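Local structure of cellobiose 2-epimerase (Spirochaeta thermophila DSM 6192, 5ZIG) at residues Gly163-Phe168 with Phe238-Ala243; Pro175-Leu180 with Glu184-Lys189; Gly296-Asn301 with Trp345-Asp350; Val314-Ala319 with Ser383-Arg388. The protein probably catalyses the reversible epimerization of cellobiose to 4-O-beta-D-glucopyranosyl-D-mannose, inverting the configuration at C2 of the reducing-end glucose. All coordinates share one frame; numbering follows the deposited sequence.

Interaction 1: Gly163-Phe168 with Phe238-Ala243; sequences GYYEAF and FAEDWA
Y165 and E240 bridge two loops by their polar ends: the phenol OH of Y165 donates a hydrogen bond of 2.9 Å to OE2 of E240. The carboxylate oxygen arrives at the edge of the ring, near its plane, and accepts on its anti lone pair, the one turned away from OE1. Ring and carboxylate planes are inclined by 47°, and the two side chains slant across one another. In E240, CG stands anti to the backbone N (chi1 -157°) and the rest of the chain is extended, which carries the carboxylate to the phenol although E240 CA and Y165 CA are 8.0 Å apart. W242 presents its indole edge to G163, with CZ2 3.8 Å from CA of G163 and CA close to the ring plane. G163 has a positive phi (75°), and its lack of a beta carbon leaves room for this edge. E240 and W242 both belong to a type I turn running from A239 to W242, closed by W242 N to A239 O at 2.9 Å; an Asx turn overlaps its end, D241 OD1 accepting from A243 N. Beyond the contact, W242 stacks on H227 and meets H194 edge-to-face, fitting it against helices 211-228 and 191-208, while the chain after Y165 enters strand 167-168, the middle strand between 117-118 and 175-176.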
# COMPACT_ATOMS: atom_id res chain seq x y z
N GLY A 163 -12.61 7.07 14.09
CA GLY A 163 -12.31 6.82 12.68
C GLY A 163 -12.45 8.10 11.86
O GLY A 163 -12.53 9.20 12.39
N TYR A 164 -12.47 7.92 10.53
CA TYR A 164 -12.40 8.99 9.54
C TYR A 164 -13.48 8.83 8.48
O TYR A 164 -13.75 7.72 8.01
CB TYR A 164 -11.01 9.06 8.82
CG TYR A 164 -9.83 9.23 9.75
CD1 TYR A 164 -9.17 10.46 9.85
CD2 TYR A 164 -9.36 8.19 10.53
CE1 TYR A 164 -8.13 10.65 10.70
CE2 TYR A 164 -8.29 8.36 11.39
CZ TYR A 164 -7.68 9.60 11.47
OH TYR A 164 -6.62 9.83 12.32
N TYR A 165 -14.11 9.95 8.11
CA TYR A 165 -14.97 9.96 6.94
C TYR A 165 -14.16 9.63 5.70
O TYR A 165 -12.97 9.95 5.59
CB TYR A 165 -15.63 11.33 6.79
CG TYR A 165 -16.50 11.64 7.98
CD1 TYR A 165 -17.76 11.07 8.09
CD2 TYR A 165 -16.04 12.45 9.03
CE1 TYR A 165 -18.56 11.33 9.18
CE2 TYR A 165 -16.83 12.69 10.12
CZ TYR A 165 -18.10 12.14 10.19
OH TYR A 165 -18.93 12.37 11.27
N GLU A 166 -14.82 8.98 4.74
CA GLU A 166 -14.13 8.53 3.53
C GLU A 166 -13.58 9.69 2.72
O GLU A 166 -12.43 9.65 2.26
CB GLU A 166 -15.11 7.70 2.69
CG GLU A 166 -14.52 7.08 1.44
CD GLU A 166 -13.54 5.96 1.74
OE1 GLU A 166 -13.59 5.38 2.84
OE2 GLU A 166 -12.73 5.65 0.86
N ALA A 167 -14.37 10.74 2.53
CA ALA A 167 -14.01 11.77 1.57
C ALA A 167 -14.78 13.04 1.88
O ALA A 167 -15.76 13.03 2.63
CB ALA A 167 -14.28 11.29 0.14
N PHE A 168 -14.31 14.15 1.31
CA PHE A 168 -14.92 15.45 1.50
C PHE A 168 -14.98 16.20 0.18
O PHE A 168 -14.22 15.93 -0.76
CB PHE A 168 -14.16 16.30 2.54
CG PHE A 168 -14.36 15.85 3.96
CD1 PHE A 168 -13.60 14.81 4.49
CD2 PHE A 168 -15.32 16.45 4.75
CE1 PHE A 168 -13.79 14.40 5.81
CE2 PHE A 168 -15.52 16.04 6.06
CZ PHE A 168 -14.76 15.00 6.58
N PHE A 238 -18.46 0.05 6.37
CA PHE A 238 -19.06 0.33 7.67
C PHE A 238 -19.88 1.62 7.65
O PHE A 238 -19.50 2.60 7.00
CB PHE A 238 -17.98 0.43 8.76
CG PHE A 238 -17.05 -0.76 8.82
CD1 PHE A 238 -15.94 -0.84 8.01
CD2 PHE A 238 -17.31 -1.81 9.71
CE1 PHE A 238 -15.08 -1.96 8.07
CE2 PHE A 238 -16.47 -2.91 9.78
CZ PHE A 238 -15.35 -2.99 8.96
N ALA A 239 -20.99 1.61 8.39
CA ALA A 239 -21.77 2.82 8.62
C ALA A 239 -20.99 3.81 9.49
O ALA A 239 -19.90 3.51 9.98
CB ALA A 239 -23.11 2.49 9.29
N GLU A 240 -21.58 4.99 9.69
CA GLU A 240 -20.94 6.00 10.52
C GLU A 240 -20.67 5.47 11.93
O GLU A 240 -19.56 5.63 12.45
CB GLU A 240 -21.80 7.27 10.57
CG GLU A 240 -21.02 8.52 10.93
CD GLU A 240 -21.92 9.66 11.39
OE1 GLU A 240 -23.12 9.40 11.65
OE2 GLU A 240 -21.42 10.81 11.50
N ASP A 241 -21.66 4.80 12.54
CA ASP A 241 -21.51 4.20 13.85
C ASP A 241 -20.82 2.83 13.81
O ASP A 241 -20.93 2.07 14.78
CB ASP A 241 -22.87 4.09 14.56
CG ASP A 241 -23.83 3.13 13.86
OD1 ASP A 241 -23.45 2.47 12.86
OD2 ASP A 241 -24.98 3.03 14.31
N TRP A 242 -20.16 2.49 12.70
CA TRP A 242 -19.30 1.30 12.54
C TRP A 242 -20.09 0.02 12.36
O TRP A 242 -19.52 -1.06 12.41
CB TRP A 242 -18.31 1.15 13.70
CG TRP A 242 -17.21 2.14 13.58
CD1 TRP A 242 -17.03 3.27 14.33
CD2 TRP A 242 -16.16 2.13 12.60
NE1 TRP A 242 -15.91 3.95 13.89
CE2 TRP A 242 -15.36 3.27 12.84
CE3 TRP A 242 -15.81 1.26 11.55
CZ2 TRP A 242 -14.24 3.56 12.06
CZ3 TRP A 242 -14.70 1.55 10.80
CH2 TRP A 242 -13.93 2.70 11.05
N ALA A 243 -21.39 0.10 12.13
CA ALA A 243 -22.13 -1.08 11.77
C ALA A 243 -21.59 -1.63 10.45
O ALA A 243 -21.29 -0.86 9.52
CB ALA A 243 -23.63 -0.76 11.66

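Interaction 2: Pro175-Leu180 with Glu184-Lys189; sequences PLPEPL and ETPAPK
E178 and A187 face each other as an antiparallel hydrogen-bonded pair, a single bridge in which each backbone N donates to the other residue's carbonyl O. The return bond, A187 N to E178 O, measures 2.9 Å. Prolines flank this bridge. P177 and P186 lie side by side and point the same way, with P177 CG 3.9 Å from P186 CG. P177 CB also packs near P188 CB at 4.4 Å. Beyond the bridge, L180 spreads its branches: CD2 meets A187 CB at 4.0 Å and CD1 approaches T185 O at 4.1 Å. E184 crosses L180 at about a right angle, bringing OE2 to 3.3 Å from L180 CB. The whole is a loop folded back on itself, hairpin-like, between strands 175-176 and 189-190. With CG between its backbone N and carbonyl carbon (chi1 71°) and the chain extended beyond it, E184 reaches across to the leucine, where OE2 accepts a hydrogen bond from G181 N in the bend. With an alanine in place of L180, the contact of CD2 with the A187 methyl would be lost and a gap would probably open between the bend and the returning segment. Further out, L180 and A187 rest on Y237 of strand 237-238, and A187 and P188 on M245 of strand 244-245. A water donates to P188 O at 2.9 Å and weakly to L176 O, and the amino group of K189 forms a salt bridge with D158.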
# COMPACT_ATOMS: atom_id res chain seq x y z
N PRO A 175 -18.72 15.84 4.30
CA PRO A 175 -18.24 14.47 4.08
C PRO A 175 -19.02 13.80 2.96
O PRO A 175 -20.22 14.02 2.78
CB PRO A 175 -18.45 13.78 5.43
CG PRO A 175 -19.45 14.64 6.16
CD PRO A 175 -19.26 16.03 5.66
N LEU A 176 -18.30 13.01 2.18
CA LEU A 176 -18.85 12.20 1.10
C LEU A 176 -18.58 10.72 1.40
O LEU A 176 -17.46 10.38 1.82
CB LEU A 176 -18.22 12.59 -0.23
CG LEU A 176 -18.64 13.95 -0.78
CD1 LEU A 176 -17.74 14.42 -1.92
CD2 LEU A 176 -20.08 13.87 -1.23
N PRO A 177 -19.55 9.84 1.23
CA PRO A 177 -19.33 8.41 1.51
C PRO A 177 -18.81 7.67 0.27
O PRO A 177 -18.76 8.20 -0.84
CB PRO A 177 -20.72 7.92 1.91
CG PRO A 177 -21.66 8.80 1.07
CD PRO A 177 -20.97 10.14 0.95
N GLU A 178 -18.40 6.42 0.49
CA GLU A 178 -17.80 5.63 -0.58
C GLU A 178 -18.88 4.93 -1.38
O GLU A 178 -19.67 4.16 -0.81
CB GLU A 178 -16.83 4.60 -0.03
CG GLU A 178 -16.45 3.58 -1.08
CD GLU A 178 -15.62 4.20 -2.19
OE1 GLU A 178 -14.99 5.25 -1.96
OE2 GLU A 178 -15.59 3.63 -3.30
N PRO A 179 -18.92 5.10 -2.68
CA PRO A 179 -19.96 4.48 -3.48
C PRO A 179 -19.76 3.00 -3.67
O PRO A 179 -18.68 2.60 -3.94
CB PRO A 179 -19.85 5.21 -4.80
CG PRO A 179 -19.03 6.40 -4.51
CD PRO A 179 -18.09 5.97 -3.48
N LEU A 180 -20.79 2.21 -3.49
CA LEU A 180 -20.72 0.79 -3.64
C LEU A 180 -21.47 0.38 -4.88
O LEU A 180 -21.36 1.02 -5.88
CB LEU A 180 -21.26 0.07 -2.41
CG LEU A 180 -20.84 0.54 -1.02
CD1 LEU A 180 -21.30 -0.41 0.03
CD2 LEU A 180 -19.37 0.85 -0.83
N GLU A 184 -27.23 0.47 -3.93
CA GLU A 184 -27.03 0.31 -2.51
C GLU A 184 -26.50 1.54 -1.83
O GLU A 184 -25.71 2.26 -2.37
CB GLU A 184 -26.23 -0.94 -2.20
CG GLU A 184 -24.76 -0.93 -2.55
CD GLU A 184 -24.08 -2.30 -2.39
OE1 GLU A 184 -24.44 -3.10 -1.55
OE2 GLU A 184 -23.15 -2.55 -3.10
N THR A 185 -27.00 1.75 -0.62
CA THR A 185 -26.62 2.83 0.24
C THR A 185 -25.12 2.85 0.37
O THR A 185 -24.54 1.90 0.82
CB THR A 185 -27.15 2.63 1.65
OG1 THR A 185 -28.56 2.50 1.63
CG2 THR A 185 -26.76 3.77 2.48
N PRO A 186 -24.53 3.96 0.01
CA PRO A 186 -23.07 4.05 0.02
C PRO A 186 -22.53 4.05 1.45
O PRO A 186 -23.23 4.43 2.41
CB PRO A 186 -22.78 5.38 -0.70
CG PRO A 186 -24.05 6.18 -0.55
CD PRO A 186 -25.19 5.21 -0.43
N ALA A 187 -21.29 3.60 1.59
CA ALA A 187 -20.71 3.42 2.93
C ALA A 187 -19.97 4.68 3.36
O ALA A 187 -19.15 5.20 2.59
CB ALA A 187 -19.76 2.22 2.94
N PRO A 188 -20.26 5.23 4.54
CA PRO A 188 -19.51 6.42 4.99
C PRO A 188 -18.08 6.11 5.41
O PRO A 188 -17.25 7.04 5.40
CB PRO A 188 -20.35 6.94 6.17
CG PRO A 188 -21.70 6.25 6.05
CD PRO A 188 -21.36 4.90 5.46
N LYS A 189 -17.75 4.86 5.73
CA LYS A 189 -16.39 4.49 6.12
C LYS A 189 -15.97 3.17 5.46
O LYS A 189 -16.80 2.28 5.22
CB LYS A 189 -16.29 4.40 7.65
CG LYS A 189 -16.42 5.74 8.36
CD LYS A 189 -16.73 5.58 9.84
CE LYS A 189 -16.84 6.97 10.50
NZ LYS A 189 -17.18 6.90 11.96
O HOH W 1 -18.04 9.68 4.49

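Interaction 3: Gly296-Asn301 with Trp345-Asp350; sequences GGSLPN and WRFIMD
F347 reaches from its helix toward the loop 296-301 and lays one ring face under S298. Its CB comes within 4.2 Å of the carbonyl O of G297. CG, the next atom out, lies 3.7 Å from S298 CB, which sits almost exactly above the ring centre: the centroid distance is 3.5 Å, only 5° off the ring normal, a well-formed CH-pi contact. Farther along the ring the hydroxyl takes over as neighbour, with CE1 3.7 Å and the tip CZ 3.8 Å from S298 OG. Two torsions produce this overlay. F347 holds CG anti to its backbone N (chi1 -172°), sending the ring outward from the helix, and S298 places OG between its own backbone N and carbonyl carbon (chi1 66°), which brings OG over the far rim. The polar need of that hydroxyl is met by R313, whose NE is hydrogen-bonded to it. A serine in place of F347 would probably leave S298 CB without its ring and open a gap between loop and helix. R313 also touches F347, and H351, one turn on, meets the ring edge-to-face. The contact thus joins helix 336-352 to the loop that follows helix 275-294. That loop begins in a Schellman motif with G296, at positive phi, as its C-prime residue: G296 N bonds D293 O and G297 N bonds L292 O, closing helix 275-294.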
# COMPACT_ATOMS: atom_id res chain seq x y z
N GLY A 296 -3.81 -23.42 -3.71
CA GLY A 296 -2.75 -23.98 -4.53
C GLY A 296 -1.49 -23.17 -4.74
O GLY A 296 -0.82 -23.36 -5.76
N GLY A 297 -1.12 -22.29 -3.81
CA GLY A 297 0.18 -21.64 -3.85
C GLY A 297 0.19 -20.18 -4.23
O GLY A 297 1.28 -19.62 -4.45
N SER A 298 -0.97 -19.54 -4.32
CA SER A 298 -1.09 -18.13 -4.66
C SER A 298 -2.46 -17.68 -4.18
O SER A 298 -3.33 -18.51 -3.93
CB SER A 298 -0.92 -17.90 -6.17
OG SER A 298 -1.99 -18.50 -6.86
N LEU A 299 -2.65 -16.37 -4.06
CA LEU A 299 -3.84 -15.90 -3.34
C LEU A 299 -4.92 -15.38 -4.26
O LEU A 299 -4.66 -14.51 -5.12
CB LEU A 299 -3.45 -14.82 -2.33
CG LEU A 299 -2.89 -15.39 -1.05
CD1 LEU A 299 -2.91 -14.30 0.01
CD2 LEU A 299 -3.72 -16.59 -0.61
N PRO A 300 -6.16 -15.84 -4.08
CA PRO A 300 -7.29 -15.29 -4.84
C PRO A 300 -7.55 -13.85 -4.45
O PRO A 300 -7.08 -13.33 -3.43
CB PRO A 300 -8.46 -16.19 -4.45
CG PRO A 300 -8.00 -17.01 -3.26
CD PRO A 300 -6.52 -17.00 -3.25
N ASN A 301 -8.35 -13.18 -5.28
CA ASN A 301 -8.49 -11.74 -5.12
C ASN A 301 -9.49 -11.40 -4.02
O ASN A 301 -9.17 -10.62 -3.11
CB ASN A 301 -8.89 -11.08 -6.42
CG ASN A 301 -8.98 -9.59 -6.29
OD1 ASN A 301 -8.18 -8.98 -5.57
ND2 ASN A 301 -9.94 -8.99 -6.97
N TRP A 345 6.60 -15.96 -3.79
CA TRP A 345 7.57 -15.25 -4.60
C TRP A 345 7.85 -15.99 -5.90
O TRP A 345 8.01 -15.37 -6.96
CB TRP A 345 8.88 -15.03 -3.84
CG TRP A 345 9.87 -14.29 -4.70
CD1 TRP A 345 10.97 -14.81 -5.33
CD2 TRP A 345 9.80 -12.91 -5.08
NE1 TRP A 345 11.61 -13.82 -6.06
CE2 TRP A 345 10.90 -12.65 -5.93
CE3 TRP A 345 8.91 -11.86 -4.78
CZ2 TRP A 345 11.14 -11.40 -6.48
CZ3 TRP A 345 9.15 -10.62 -5.32
CH2 TRP A 345 10.26 -10.40 -6.18
N ARG A 346 7.93 -17.32 -5.83
CA ARG A 346 8.09 -18.14 -7.03
C ARG A 346 6.93 -17.91 -7.99
O ARG A 346 7.13 -17.78 -9.20
CB ARG A 346 8.21 -19.62 -6.63
CG ARG A 346 8.63 -20.56 -7.74
CD ARG A 346 9.83 -20.01 -8.50
NE ARG A 346 10.33 -20.97 -9.48
CZ ARG A 346 11.20 -20.67 -10.44
NH1 ARG A 346 11.65 -19.43 -10.54
NH2 ARG A 346 11.61 -21.61 -11.29
N PHE A 347 5.71 -17.84 -7.46
CA PHE A 347 4.56 -17.57 -8.32
C PHE A 347 4.73 -16.23 -9.04
O PHE A 347 4.50 -16.13 -10.25
CB PHE A 347 3.27 -17.59 -7.49
CG PHE A 347 2.03 -17.50 -8.34
CD1 PHE A 347 1.51 -18.65 -8.94
CD2 PHE A 347 1.43 -16.26 -8.58
CE1 PHE A 347 0.40 -18.57 -9.74
CE2 PHE A 347 0.32 -16.18 -9.37
CZ PHE A 347 -0.21 -17.34 -9.96
N ILE A 348 5.16 -15.20 -8.30
CA ILE A 348 5.38 -13.88 -8.88
C ILE A 348 6.42 -13.94 -9.98
O ILE A 348 6.21 -13.42 -11.09
CB ILE A 348 5.80 -12.88 -7.79
CG1 ILE A 348 4.71 -12.70 -6.74
CG2 ILE A 348 6.18 -11.54 -8.42
CD1 ILE A 348 5.22 -11.97 -5.48
N MET A 349 7.58 -14.53 -9.68
CA MET A 349 8.64 -14.64 -10.68
C MET A 349 8.19 -15.44 -11.90
O MET A 349 8.54 -15.10 -13.04
CB MET A 349 9.88 -15.29 -10.06
CG MET A 349 10.62 -14.40 -9.06
SD MET A 349 11.33 -12.92 -9.81
CE MET A 349 12.88 -13.53 -10.47
N ASP A 350 7.41 -16.50 -11.68
CA ASP A 350 7.02 -17.39 -12.78
C ASP A 350 5.98 -16.75 -13.70
O ASP A 350 6.01 -16.97 -14.92
CB ASP A 350 6.48 -18.70 -12.22
CG ASP A 350 7.57 -19.64 -11.81
OD1 ASP A 350 8.57 -19.73 -12.54
OD2 ASP A 350 7.41 -20.28 -10.75

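Interaction 4: Val314-Ala319 with Ser383-Arg388; sequences VWWVQA and SYHNSR
W316 lays its CB over one face of the H385 imidazole, 3.6 Å from the ring centroid, a CH-pi contact between the opening turns of two helices. Helices 315-332 and 384-402 run in the same sense; the axes of their short segments approach to 9.0 Å, at an angle of 25°. Such roughly co-directional helices near the centre of the chain are consistent with the inner ring of the (alpha/alpha)6 barrel known for N-acylglucosamine 2-epimerase relatives. The side chains of W316 and H385 lie next to each other and point the same way. Their rings meet obliquely, the planes 38° apart, with W316 CE3 3.6 Å from H385 CE1. H385 has CG anti to its carbonyl carbon and beside its backbone N (chi1 -81°), which turns the imidazole flat toward the W316 CB. Its other face is occupied by CE2 of Y384, 3.5 Å above the plane, and the imidazole is thus sandwiched between a methylene and a phenol. Its rotation is further fixed by a hydrogen bond between ND1 and OE2 of E320, a carboxylate that also takes part in a salt bridge with R388; R388 pairs with E199 and E256 as well. On the backbone side, A319 CB lies 4.1 Å from the H385 carbonyl O. W315 crosses H385 at about a right angle, its NE1 4.2 Å from H385 CB. Its polar edge is served by a water, which lies in the indole plane and accepts from W315 NE1 at 3.0 Å and from the backbone N of N386 at 3.3 Å.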
# COMPACT_ATOMS: atom_id res chain seq x y z
N VAL A 314 -3.99 -11.38 -8.62
CA VAL A 314 -3.66 -9.98 -8.74
C VAL A 314 -2.31 -9.60 -8.14
O VAL A 314 -1.98 -10.00 -7.08
CB VAL A 314 -4.81 -9.13 -8.19
CG1 VAL A 314 -4.49 -7.67 -8.16
CG2 VAL A 314 -6.07 -9.37 -8.97
N TRP A 315 -1.55 -8.85 -8.87
CA TRP A 315 -0.23 -8.42 -8.50
C TRP A 315 0.02 -7.95 -7.04
O TRP A 315 0.87 -8.52 -6.43
CB TRP A 315 0.41 -7.49 -9.56
CG TRP A 315 0.50 -6.08 -9.22
CD1 TRP A 315 1.56 -5.45 -8.74
CD2 TRP A 315 -0.58 -5.19 -9.13
NE1 TRP A 315 1.26 -4.19 -8.43
CE2 TRP A 315 -0.07 -4.00 -8.66
CE3 TRP A 315 -1.92 -5.26 -9.45
CZ2 TRP A 315 -0.86 -2.88 -8.52
CZ3 TRP A 315 -2.68 -4.19 -9.30
CH2 TRP A 315 -2.15 -3.00 -8.84
N TRP A 316 -0.80 -7.07 -6.50
CA TRP A 316 -0.58 -6.49 -5.21
C TRP A 316 -0.87 -7.45 -4.11
O TRP A 316 -0.24 -7.42 -3.13
CB TRP A 316 -1.32 -5.16 -5.06
CG TRP A 316 -2.74 -5.25 -4.83
CD1 TRP A 316 -3.68 -5.28 -5.75
CD2 TRP A 316 -3.39 -5.32 -3.58
NE1 TRP A 316 -4.87 -5.37 -5.19
CE2 TRP A 316 -4.73 -5.38 -3.84
CE3 TRP A 316 -2.97 -5.32 -2.26
CZ2 TRP A 316 -5.65 -5.47 -2.85
CZ3 TRP A 316 -3.89 -5.40 -1.29
CH2 TRP A 316 -5.20 -5.49 -1.58
N VAL A 317 -1.82 -8.31 -4.32
CA VAL A 317 -2.23 -9.29 -3.39
C VAL A 317 -1.07 -10.29 -3.13
O VAL A 317 -0.83 -10.67 -2.03
CB VAL A 317 -3.49 -9.97 -3.93
CG1 VAL A 317 -3.89 -11.17 -3.13
CG2 VAL A 317 -4.64 -9.01 -4.00
N GLN A 318 -0.38 -10.67 -4.20
CA GLN A 318 0.71 -11.61 -4.11
C GLN A 318 1.87 -10.94 -3.43
O GLN A 318 2.48 -11.50 -2.56
CB GLN A 318 1.10 -12.18 -5.48
CG GLN A 318 -0.03 -12.68 -6.31
CD GLN A 318 -1.07 -13.50 -5.59
OE1 GLN A 318 -0.78 -14.43 -4.92
NE2 GLN A 318 -2.32 -13.17 -5.81
N ALA A 319 2.12 -9.71 -3.85
CA ALA A 319 3.16 -8.93 -3.29
C ALA A 319 2.96 -8.78 -1.80
O ALA A 319 3.85 -9.01 -1.05
CB ALA A 319 3.22 -7.59 -3.94
N SER A 383 4.09 2.13 -8.96
CA SER A 383 5.29 1.43 -8.61
C SER A 383 5.51 1.08 -7.14
O SER A 383 6.53 0.67 -6.81
CB SER A 383 6.47 2.23 -9.10
OG SER A 383 6.67 3.32 -8.33
N TYR A 384 4.48 1.21 -6.32
CA TYR A 384 4.56 1.01 -4.90
C TYR A 384 4.45 -0.39 -4.30
O TYR A 384 5.30 -0.77 -3.61
CB TYR A 384 3.63 2.02 -4.21
CG TYR A 384 2.92 1.61 -2.98
CD1 TYR A 384 3.45 1.86 -1.75
CD2 TYR A 384 1.70 1.08 -3.07
CE1 TYR A 384 2.76 1.53 -0.62
CE2 TYR A 384 0.99 0.78 -1.97
CZ TYR A 384 1.52 1.00 -0.73
OH TYR A 384 0.74 0.66 0.31
N HIS A 385 3.43 -1.13 -4.59
CA HIS A 385 3.25 -2.43 -4.02
C HIS A 385 4.46 -3.37 -4.25
O HIS A 385 4.99 -3.93 -3.32
CB HIS A 385 1.94 -3.04 -4.50
CG HIS A 385 0.71 -2.58 -3.78
ND1 HIS A 385 0.39 -2.98 -2.51
CD2 HIS A 385 -0.31 -1.80 -4.18
CE1 HIS A 385 -0.75 -2.45 -2.15
NE2 HIS A 385 -1.21 -1.75 -3.15
N ASN A 386 4.88 -3.48 -5.48
CA ASN A 386 5.99 -4.32 -5.85
C ASN A 386 7.36 -3.80 -5.42
O ASN A 386 8.12 -4.57 -4.95
CB ASN A 386 5.93 -4.81 -7.31
CG ASN A 386 5.97 -3.70 -8.35
OD1 ASN A 386 6.18 -2.56 -8.04
ND2 ASN A 386 5.78 -4.08 -9.60
N SER A 387 7.65 -2.52 -5.57
CA SER A 387 8.89 -1.99 -5.11
C SER A 387 8.97 -2.17 -3.60
O SER A 387 10.00 -2.53 -3.11
CB SER A 387 9.09 -0.55 -5.37
OG SER A 387 9.42 -0.27 -6.68
N ARG A 388 7.91 -1.83 -2.88
CA ARG A 388 7.94 -2.03 -1.44
C ARG A 388 8.24 -3.48 -1.10
O ARG A 388 9.03 -3.76 -0.18
CB ARG A 388 6.61 -1.63 -0.81
CG ARG A 388 6.62 -1.72 0.74
CD ARG A 388 5.43 -0.99 1.38
NE ARG A 388 4.16 -1.67 1.11
CZ ARG A 388 2.99 -1.35 1.67
NH1 ARG A 388 2.90 -0.37 2.57
NH2 ARG A 388 1.89 -2.01 1.33
O HOH W 2 3.13 -1.92 -7.76

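Interactions 1 and 2 are neighbours: strands 167-168 and 175-176 pair in one sheet, K189 of interaction 2 donates to the E240 carbonyl of interaction 1, and along the chain interaction 2 is nested within interaction 1. Interactions 3 and 4 form a second pair, joined where the Q318 amide bonds the L299 carbonyl; the centre of interaction 4 lies about 27 Å, and that of interaction 3 about 33 Å, from the centres of the first pair. Interaction 4 is the buried one, built from a methylene over an imidazole face, oblique rings and a bridging water; interaction 2 is a surface contact of backbone bonds and prolines. Interactions 1 and 3, partly buried, differ: a phenol–carboxylate bond in one, a methylene over a ring in the other.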